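Local coordinates for radical SAM domain protein (Methanothrix thermoacetophila, PDB 6Y1X), which probably acts as the radical SAM carbide synthase NifB, which uses iron-sulfur clusters to build the precursor of the nitrogenase iron-molybdenum cofactor, at residues Pro170-Gln175 / Pro222-Lys227; Gln175-Val180 / Lys194-Asn199. One frame throughout, in Å; residues are numbered along the deposited sequence. Where two conformers were deposited one is given.

Overall arrangement
Interactions 1 and 2 lie side by side on the same side of the chain's centre, their own centres about 12 Å apart, and they share Gln175. That residue leads from the short helix 170-173, which meets the loop 222-227 in interaction 1, into strand 177-182, which meets helix 189-209 in interaction 2. The two also touch directly: Pro170 CB lies 3.7 Å from Lys194 CG, and Pro170 CD lies 3.9 Å from Leu197 CD2. Interaction 2 is nearer the metal, with the Tyr177 side chain about 6 Å from a bound iron-sulfur cluster, whereas the side chain of Asn225 in interaction 1 is about 13 Å from one.

Interaction 1: Pro170-Gln175 / Pro222-Lys227; sequences PTIGEQ and PGINDK
Ile172 pushes its CG2 methyl against the loop 222-227, where it meets the backbone at Ile224 O (3.6 Å) and, a little farther on, Asn225 CB. With that methyl anti to the backbone N and CG1 anti to the carbonyl carbon (chi1 -64°), the short branch does the touching. The side chains of Ile172 and Asn225 cross at about a right angle. In one of its two modelled conformers, Ile224 also reaches across with CG2, to 3.9 Å from Gln175 CB and 4.3 Å from Ile172 CG2.

No direct hydrogen bond joins the segments; two waters do the polar work at the Gln175 end. One donates to Gln175 OE1 at 2.9 Å and to Gly223 O. The other donates to Ile224 O at 2.8 Å and takes a weak bond from Gln175 NE2. That amide nitrogen also reaches back to Thr171 O in a long, weak bond that is nearly straight (167°). Both ends of the amide have partners, though with NE2 held weakly its orientation is probably only loosely fixed. Within the loop, Gly223 N bonds to Asp226 OD1, arriving from above the carboxylate plane.

Asn225 directs its amide away from helix 170-173: OD1 accepts from Ile221 N, and ND2 donates to Val219 O and Asn166 O. The contact joins the short helix 170-173, after strand 160-164, to the loop after strand 213-220; the two strands are neighbours in the parallel sheet of the radical SAM fold. Helix 189-209 packs against Pro170, and helix 229-239 follows the loop.

Interaction 2: Gln175-Val180 / Lys194-Asn199; sequences QIYDYV and KILLDN
Leu196 lays its CD2 methyl over one face of the Tyr177 ring, a CH-pi contact in which the methyl is 3.6 Å from the ring centroid and 15° off the normal. It leans toward the rim, so Tyr177 CE2 is the nearest ring atom to Leu196 CD2, at 3.5 Å. The leucine's CG is anti to the backbone N (chi1 176°), which carries the branch out from the helix, and the two side chains cross at about a right angle. Beside this pair, Val180 CG1 packs 4.1 Å from Leu196 CB, while Val180 CG2 makes a looser contact with Ile195 CG2.

The opposite face of the ring is covered by Ile176 CG2, 3.7 Å above its plane, so the tyrosine is sandwiched between two methyl groups. Its hydroxyl has a weak hydrogen bond with Asn166 ND2, and its side chain touches Cys63 of strand 61-63. Cys63 binds a [4Fe-4S] cluster, which makes Tyr177 a second-shell neighbour of that site. Replacing Tyr177 by an alanine removes the ring between Ile176 and Leu196, and would probably open a gap there and leave Asn166 ND2 without this weak partner.

Farther out, backbone hydrogen bonds of Asp178 and Tyr179 with Gln62, and of Val180 with Tyr187, hold strand 177-182 in the middle of a small antiparallel sheet. No hydrogen bond crosses between 175-180 and 194-199; methyl groups and a ring face do the touching. This part of helix 189-209 therefore meets the strand through dispersion and CH-pi packing, a buried contact whose Tyr177 side chain comes to about 6 Å from the cluster.

Interaction 1: Pro170-Gln175 / Pro222-Lys227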
ATOM      1  N   PRO A 170     -18.626  -4.543  -0.978  1.00 17.98           N
ATOM      2  CA  PRO A 170     -18.482  -3.826  -2.250  1.00 16.99           C
ATOM      3  C   PRO A 170     -19.481  -2.697  -2.427  1.00 20.19           C
ATOM      4  O   PRO A 170     -19.216  -1.786  -3.222  1.00 18.90           O
ATOM      5  CB  PRO A 170     -18.697  -4.925  -3.297  1.00 24.02           C
ATOM      6  CG  PRO A 170     -19.599  -5.894  -2.610  1.00 23.01           C
ATOM      7  CD  PRO A 170     -19.141  -5.909  -1.175  1.00 19.65           C
ATOM      8  N   THR A 171     -20.609  -2.711  -1.708  1.00 16.64           N
ATOM      9  CA  THR A 171     -21.511  -1.563  -1.765  1.00 26.18           C
ATOM     10  C   THR A 171     -20.875  -0.335  -1.131  1.00 28.08           C
ATOM     11  O   THR A 171     -21.181   0.794  -1.524  1.00 28.03           O
ATOM     12  CB  THR A 171     -22.842  -1.882  -1.088  1.00 22.12           C
ATOM     13  OG1 THR A 171     -22.638  -2.069   0.317  1.00 34.14           O
ATOM     14  CG2 THR A 171     -23.467  -3.139  -1.692  1.00 28.60           C
ATOM     15  N   ILE A 172     -20.001  -0.540  -0.148  1.00 24.62           N
ATOM     16  CA  ILE A 172     -19.191   0.555   0.372  1.00 22.19           C
ATOM     17  C   ILE A 172     -18.035   0.854  -0.574  1.00 19.33           C
ATOM     18  O   ILE A 172     -17.699   2.021  -0.809  1.00 21.26           O
ATOM     19  CB  ILE A 172     -18.728   0.246   1.803  1.00 18.33           C
ATOM     20  CG1 ILE A 172     -19.965   0.168   2.712  1.00 20.21           C
ATOM     21  CG2 ILE A 172     -17.734   1.299   2.286  1.00 14.86           C
ATOM     22  CD1 ILE A 172     -19.684  -0.252   4.130  1.00 29.37           C
ATOM     23  N   GLY A 173     -17.391  -0.189  -1.106  1.00 12.63           N
ATOM     24  CA  GLY A 173     -16.346   0.023  -2.098  1.00 14.80           C
ATOM     25  C   GLY A 173     -16.793   0.893  -3.255  1.00 19.85           C
ATOM     26  O   GLY A 173     -16.024   1.723  -3.756  1.00 18.92           O
ATOM     27  N   GLU A 174     -18.044   0.720  -3.698  1.00 19.46           N
ATOM     28  CA  GLU A 174     -18.533   1.474  -4.846  1.00 22.05           C
ATOM     29  C   GLU A 174     -18.536   2.971  -4.566  1.00 22.68           C
ATOM     30  O   GLU A 174     -18.423   3.782  -5.494  1.00 22.03           O
ATOM     31  CB  GLU A 174     -19.943   1.019  -5.219  1.00 23.08           C
ATOM     32  CG  GLU A 174     -20.503   1.744  -6.439  1.00 38.42           C
ATOM     33  CD  GLU A 174     -21.952   1.408  -6.725  1.00 50.63           C
ATOM     34  OE1 GLU A 174     -22.553   0.634  -5.949  1.00 54.36           O
ATOM     35  OE2 GLU A 174     -22.490   1.924  -7.730  1.00 54.70           O
ATOM     36  N   GLN A 175     -18.660   3.354  -3.298  1.00 23.02           N
ATOM     37  CA  GLN A 175     -18.646   4.757  -2.906  1.00 20.69           C
ATOM     38  C   GLN A 175     -17.245   5.350  -2.886  1.00 17.45           C
ATOM     39  O   GLN A 175     -17.100   6.553  -2.647  1.00 19.41           O
ATOM     40  CB  GLN A 175     -19.295   4.914  -1.531  1.00 15.44           C
ATOM     41  CG  GLN A 175     -20.749   4.451  -1.487  1.00 24.10           C
ATOM     42  CD  GLN A 175     -21.357   4.575  -0.106  1.00 30.35           C
ATOM     43  OE1 GLN A 175     -21.465   5.671   0.438  1.00 38.85           O
ATOM     44  NE2 GLN A 175     -21.752   3.448   0.472  1.00 28.56           N
ATOM     45  N   PRO A 222     -14.948   9.688   6.737  1.00 20.47           N
ATOM     46  CA  PRO A 222     -16.149   9.886   7.557  1.00 25.98           C
ATOM     47  C   PRO A 222     -17.414   9.813   6.719  1.00 24.28           C
ATOM     48  O   PRO A 222     -17.488  10.372   5.622  1.00 23.52           O
ATOM     49  CB  PRO A 222     -15.942  11.285   8.145  1.00 30.05           C
ATOM     50  CG  PRO A 222     -14.463  11.425   8.216  1.00 27.03           C
ATOM     51  CD  PRO A 222     -13.952  10.747   6.967  1.00 20.97           C
ATOM     52  N   GLY A 223     -18.394   9.069   7.228  1.00 29.80           N
ATOM     53  CA  GLY A 223     -19.654   8.890   6.549  1.00 21.48           C
ATOM     54  C   GLY A 223     -19.676   7.802   5.499  1.00 22.99           C
ATOM     55  O   GLY A 223     -20.757   7.497   4.979  1.00 34.33           O
ATOM     56  N   ILE A 224     -18.534   7.198   5.173  1.00 21.04           N
ATOM     57  CA  ILE A 224     -18.493   6.184   4.127  0.55 19.07           C
ATOM     58  C   ILE A 224     -18.029   4.849   4.692  1.00 22.03           C
ATOM     59  O   ILE A 224     -18.743   3.847   4.582  1.00 25.57           O
ATOM     60  CB  ILE A 224     -17.603   6.633   2.956  0.55 20.07           C
ATOM     61  CG1 ILE A 224     -18.168   7.921   2.351  0.55 23.46           C
ATOM     62  CG2 ILE A 224     -17.517   5.531   1.907  0.55 21.36           C
ATOM     63  CD1 ILE A 224     -17.635   8.256   0.989  0.55 19.69           C
ATOM     64  N   ASN A 225     -16.836   4.816   5.298  1.00 23.84           N
ATOM     65  CA  ASN A 225     -16.326   3.568   5.858  1.00 23.66           C
ATOM     66  C   ASN A 225     -15.878   3.710   7.307  1.00 21.72           C
ATOM     67  O   ASN A 225     -15.178   2.828   7.817  1.00 22.16           O
ATOM     68  CB  ASN A 225     -15.179   3.007   5.010  1.00 17.72           C
ATOM     69  CG  ASN A 225     -13.908   3.861   5.071  1.00 20.22           C
ATOM     70  OD1 ASN A 225     -13.853   4.891   5.742  1.00 23.12           O
ATOM     71  ND2 ASN A 225     -12.869   3.406   4.385  1.00 12.55           N
ATOM     72  N   ASP A 226     -16.266   4.790   7.985  1.00 17.54           N
ATOM     73  CA  ASP A 226     -15.689   5.077   9.295  1.00 24.50           C
ATOM     74  C   ASP A 226     -16.208   4.164  10.403  1.00 28.99           C
ATOM     75  O   ASP A 226     -15.541   4.035  11.434  1.00 33.42           O
ATOM     76  CB  ASP A 226     -15.913   6.546   9.655  1.00 31.72           C
ATOM     77  CG  ASP A 226     -17.385   6.918   9.733  1.00 40.60           C
ATOM     78  OD1 ASP A 226     -18.093   6.745   8.720  1.00 43.83           O
ATOM     79  OD2 ASP A 226     -17.819   7.409  10.794  1.00 49.20           O
ATOM     80  N   LYS A 227     -17.356   3.507  10.224  1.00 25.13           N
ATOM     81  CA  LYS A 227     -17.687   2.384  11.095  1.00 24.74           C
ATOM     82  C   LYS A 227     -17.460   1.034  10.432  1.00 27.78           C
ATOM     83  O   LYS A 227     -17.296   0.034  11.138  1.00 31.89           O
ATOM     84  CB  LYS A 227     -19.133   2.482  11.613  1.00 28.36           C
ATOM     85  CG  LYS A 227     -20.250   2.554  10.580  1.00 25.78           C
ATOM     86  CD  LYS A 227     -21.595   2.753  11.294  1.00 34.02           C
ATOM     87  CE  LYS A 227     -22.797   2.343  10.460  1.00 37.73           C
ATOM     88  NZ  LYS A 227     -22.543   2.349   8.995  1.00 50.07           N
TER
HETATM   89  O   HOH W   1     -21.415   3.653   3.844  1.00 34.96           O
HETATM   90  O   HOH W   2     -22.564   6.131   3.061  1.00 40.86           O

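Interaction 2: Gln175-Val180 / Lys194-Asn199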
ATOM      1  N   GLN A 175     -18.660   3.354  -3.298  1.00 23.02           N
ATOM      2  CA  GLN A 175     -18.646   4.757  -2.906  1.00 20.69           C
ATOM      3  C   GLN A 175     -17.245   5.350  -2.886  1.00 17.45           C
ATOM      4  O   GLN A 175     -17.100   6.553  -2.647  1.00 19.41           O
ATOM      5  CB  GLN A 175     -19.295   4.914  -1.531  1.00 15.44           C
ATOM      6  CG  GLN A 175     -20.749   4.451  -1.487  1.00 24.10           C
ATOM      7  CD  GLN A 175     -21.357   4.575  -0.106  1.00 30.35           C
ATOM      8  OE1 GLN A 175     -21.465   5.671   0.438  1.00 38.85           O
ATOM      9  NE2 GLN A 175     -21.752   3.448   0.472  1.00 28.56           N
ATOM     10  N   ILE A 176     -16.213   4.546  -3.125  1.00 14.42           N
ATOM     11  CA  ILE A 176     -14.840   4.997  -2.955  1.00 12.26           C
ATOM     12  C   ILE A 176     -14.054   5.027  -4.262  1.00 12.14           C
ATOM     13  O   ILE A 176     -13.058   5.766  -4.353  1.00 16.71           O
ATOM     14  CB  ILE A 176     -14.121   4.109  -1.908  1.00 18.73           C
ATOM     15  CG1 ILE A 176     -14.861   4.177  -0.568  1.00 19.93           C
ATOM     16  CG2 ILE A 176     -12.671   4.519  -1.678  1.00 12.90           C
ATOM     17  CD1 ILE A 176     -14.364   3.173   0.456  1.00 19.60           C
ATOM     18  N   TYR A 177     -14.483   4.314  -5.300  1.00 18.64           N
ATOM     19  CA  TYR A 177     -13.740   4.195  -6.546  1.00 16.24           C
ATOM     20  C   TYR A 177     -14.585   4.634  -7.734  1.00 12.76           C
ATOM     21  O   TYR A 177     -15.746   4.230  -7.861  1.00 17.27           O
ATOM     22  CB  TYR A 177     -13.270   2.754  -6.722  1.00 15.84           C
ATOM     23  CG  TYR A 177     -12.438   2.312  -5.552  1.00 17.85           C
ATOM     24  CD1 TYR A 177     -11.109   2.692  -5.430  1.00 14.09           C
ATOM     25  CD2 TYR A 177     -13.007   1.570  -4.528  1.00 15.67           C
ATOM     26  CE1 TYR A 177     -10.356   2.296  -4.337  1.00 14.31           C
ATOM     27  CE2 TYR A 177     -12.269   1.179  -3.432  1.00 15.59           C
ATOM     28  CZ  TYR A 177     -10.944   1.543  -3.341  1.00 15.25           C
ATOM     29  OH  TYR A 177     -10.216   1.153  -2.241  1.00 19.24           O
ATOM     30  N   ASP A 178     -13.989   5.441  -8.615  1.00 15.89           N
ATOM     31  CA  ASP A 178     -14.647   5.791  -9.870  1.00 19.12           C
ATOM     32  C   ASP A 178     -14.663   4.608 -10.825  1.00 18.89           C
ATOM     33  O   ASP A 178     -15.683   4.331 -11.466  1.00 16.62           O
ATOM     34  CB  ASP A 178     -13.928   6.962 -10.546  1.00 18.92           C
ATOM     35  CG  ASP A 178     -14.354   8.308 -10.020  1.00 21.83           C
ATOM     36  OD1 ASP A 178     -15.268   8.377  -9.175  1.00 26.54           O
ATOM     37  OD2 ASP A 178     -13.763   9.309 -10.469  1.00 27.39           O
ATOM     38  N   TYR A 179     -13.542   3.902 -10.939  1.00 17.76           N
ATOM     39  CA  TYR A 179     -13.427   2.811 -11.894  1.00 12.77           C
ATOM     40  C   TYR A 179     -12.222   1.966 -11.524  1.00 19.25           C
ATOM     41  O   TYR A 179     -11.358   2.384 -10.751  1.00 17.28           O
ATOM     42  CB  TYR A 179     -13.308   3.329 -13.337  1.00 14.69           C
ATOM     43  CG  TYR A 179     -12.074   4.157 -13.634  1.00 18.13           C
ATOM     44  CD1 TYR A 179     -10.831   3.559 -13.818  1.00 20.75           C
ATOM     45  CD2 TYR A 179     -12.152   5.539 -13.734  1.00 15.24           C
ATOM     46  CE1 TYR A 179      -9.708   4.313 -14.088  1.00 18.87           C
ATOM     47  CE2 TYR A 179     -11.033   6.299 -14.010  1.00 21.06           C
ATOM     48  CZ  TYR A 179      -9.814   5.682 -14.183  1.00 28.06           C
ATOM     49  OH  TYR A 179      -8.691   6.438 -14.452  1.00 33.97           O
ATOM     50  N   VAL A 180     -12.172   0.774 -12.110  1.00 13.25           N
ATOM     51  CA  VAL A 180     -10.986  -0.070 -12.095  1.00 21.11           C
ATOM     52  C   VAL A 180     -10.742  -0.529 -13.523  1.00 21.25           C
ATOM     53  O   VAL A 180     -11.679  -0.693 -14.312  1.00 24.19           O
ATOM     54  CB  VAL A 180     -11.116  -1.287 -11.146  1.00 15.12           C
ATOM     55  CG1 VAL A 180     -11.561  -0.854  -9.749  1.00 19.20           C
ATOM     56  CG2 VAL A 180     -12.072  -2.315 -11.706  1.00 18.32           C
ATOM     57  N   LYS A 194     -16.711  -4.914  -6.892  1.00 17.47           N
ATOM     58  CA  LYS A 194     -16.651  -6.353  -6.640  1.00 15.99           C
ATOM     59  C   LYS A 194     -15.396  -6.966  -7.241  1.00 18.88           C
ATOM     60  O   LYS A 194     -14.796  -7.868  -6.646  1.00 19.22           O
ATOM     61  CB  LYS A 194     -17.897  -7.044  -7.193  1.00 24.66           C
ATOM     62  CG  LYS A 194     -19.180  -6.761  -6.427  1.00 28.95           C
ATOM     63  CD  LYS A 194     -20.364  -7.427  -7.109  1.00 34.68           C
ATOM     64  CE  LYS A 194     -21.382  -7.938  -6.109  1.00 38.69           C
ATOM     65  NZ  LYS A 194     -20.812  -9.023  -5.264  1.00 39.62           N
ATOM     66  N   ILE A 195     -14.992  -6.507  -8.427  1.00 20.89           N
ATOM     67  CA  ILE A 195     -13.772  -7.034  -9.027  1.00 18.67           C
ATOM     68  C   ILE A 195     -12.574  -6.670  -8.168  1.00 20.82           C
ATOM     69  O   ILE A 195     -11.701  -7.506  -7.901  1.00 19.07           O
ATOM     70  CB  ILE A 195     -13.607  -6.507 -10.464  1.00 20.10           C
ATOM     71  CG1 ILE A 195     -14.600  -7.188 -11.412  1.00 15.65           C
ATOM     72  CG2 ILE A 195     -12.159  -6.674 -10.934  1.00 15.96           C
ATOM     73  CD1 ILE A 195     -14.781  -6.452 -12.724  1.00 20.86           C
ATOM     74  N   LEU A 196     -12.530  -5.422  -7.698  1.00 14.78           N
ATOM     75  CA  LEU A 196     -11.415  -4.986  -6.873  1.00 16.78           C
ATOM     76  C   LEU A 196     -11.347  -5.785  -5.581  1.00 16.54           C
ATOM     77  O   LEU A 196     -10.299  -6.344  -5.241  1.00 16.04           O
ATOM     78  CB  LEU A 196     -11.541  -3.492  -6.567  1.00 16.26           C
ATOM     79  CG  LEU A 196     -10.484  -2.904  -5.628  1.00 22.78           C
ATOM     80  CD1 LEU A 196      -9.087  -3.019  -6.224  1.00 23.17           C
ATOM     81  CD2 LEU A 196     -10.804  -1.457  -5.282  1.00 22.98           C
ATOM     82  N   LEU A 197     -12.478  -5.895  -4.871  1.00 11.84           N
ATOM     83  CA  LEU A 197     -12.459  -6.553  -3.565  1.00 13.73           C
ATOM     84  C   LEU A 197     -12.095  -8.028  -3.664  1.00 19.37           C
ATOM     85  O   LEU A 197     -11.332  -8.543  -2.837  1.00 21.48           O
ATOM     86  CB  LEU A 197     -13.830  -6.414  -2.906  1.00 17.19           C
ATOM     87  CG  LEU A 197     -14.017  -7.144  -1.575  1.00 20.98           C
ATOM     88  CD1 LEU A 197     -12.973  -6.693  -0.563  1.00 20.85           C
ATOM     89  CD2 LEU A 197     -15.430  -6.982  -1.039  1.00 20.70           C
ATOM     90  N   ASP A 198     -12.666  -8.738  -4.634  1.00 22.08           N
ATOM     91  CA  ASP A 198     -12.329 -10.147  -4.798  1.00 25.20           C
ATOM     92  C   ASP A 198     -10.836 -10.342  -5.045  1.00 23.51           C
ATOM     93  O   ASP A 198     -10.229 -11.279  -4.512  1.00 22.73           O
ATOM     94  CB  ASP A 198     -13.192 -10.767  -5.892  1.00 39.54           C
ATOM     95  CG  ASP A 198     -14.610 -11.062  -5.401  1.00 63.35           C
ATOM     96  OD1 ASP A 198     -15.429 -10.121  -5.319  1.00 70.59           O
ATOM     97  OD2 ASP A 198     -14.899 -12.228  -5.060  1.00 74.03           O
ATOM     98  N   ASN A 199     -10.225  -9.466  -5.849  1.00 15.81           N
ATOM     99  CA  ASN A 199      -8.792  -9.571  -6.109  1.00 22.54           C
ATOM    100  C   ASN A 199      -7.968  -9.203  -4.876  1.00 16.61           C
ATOM    101  O   ASN A 199      -6.972  -9.868  -4.575  1.00 19.62           O
ATOM    102  CB  ASN A 199      -8.402  -8.688  -7.296  1.00 27.03           C
ATOM    103  CG  ASN A 199      -8.618  -9.377  -8.633  1.00 36.26           C
ATOM    104  OD1 ASN A 199      -9.264 -10.421  -8.711  1.00 34.57           O
ATOM    105  ND2 ASN A 199      -8.077  -8.792  -9.693  1.00 38.54           N
TER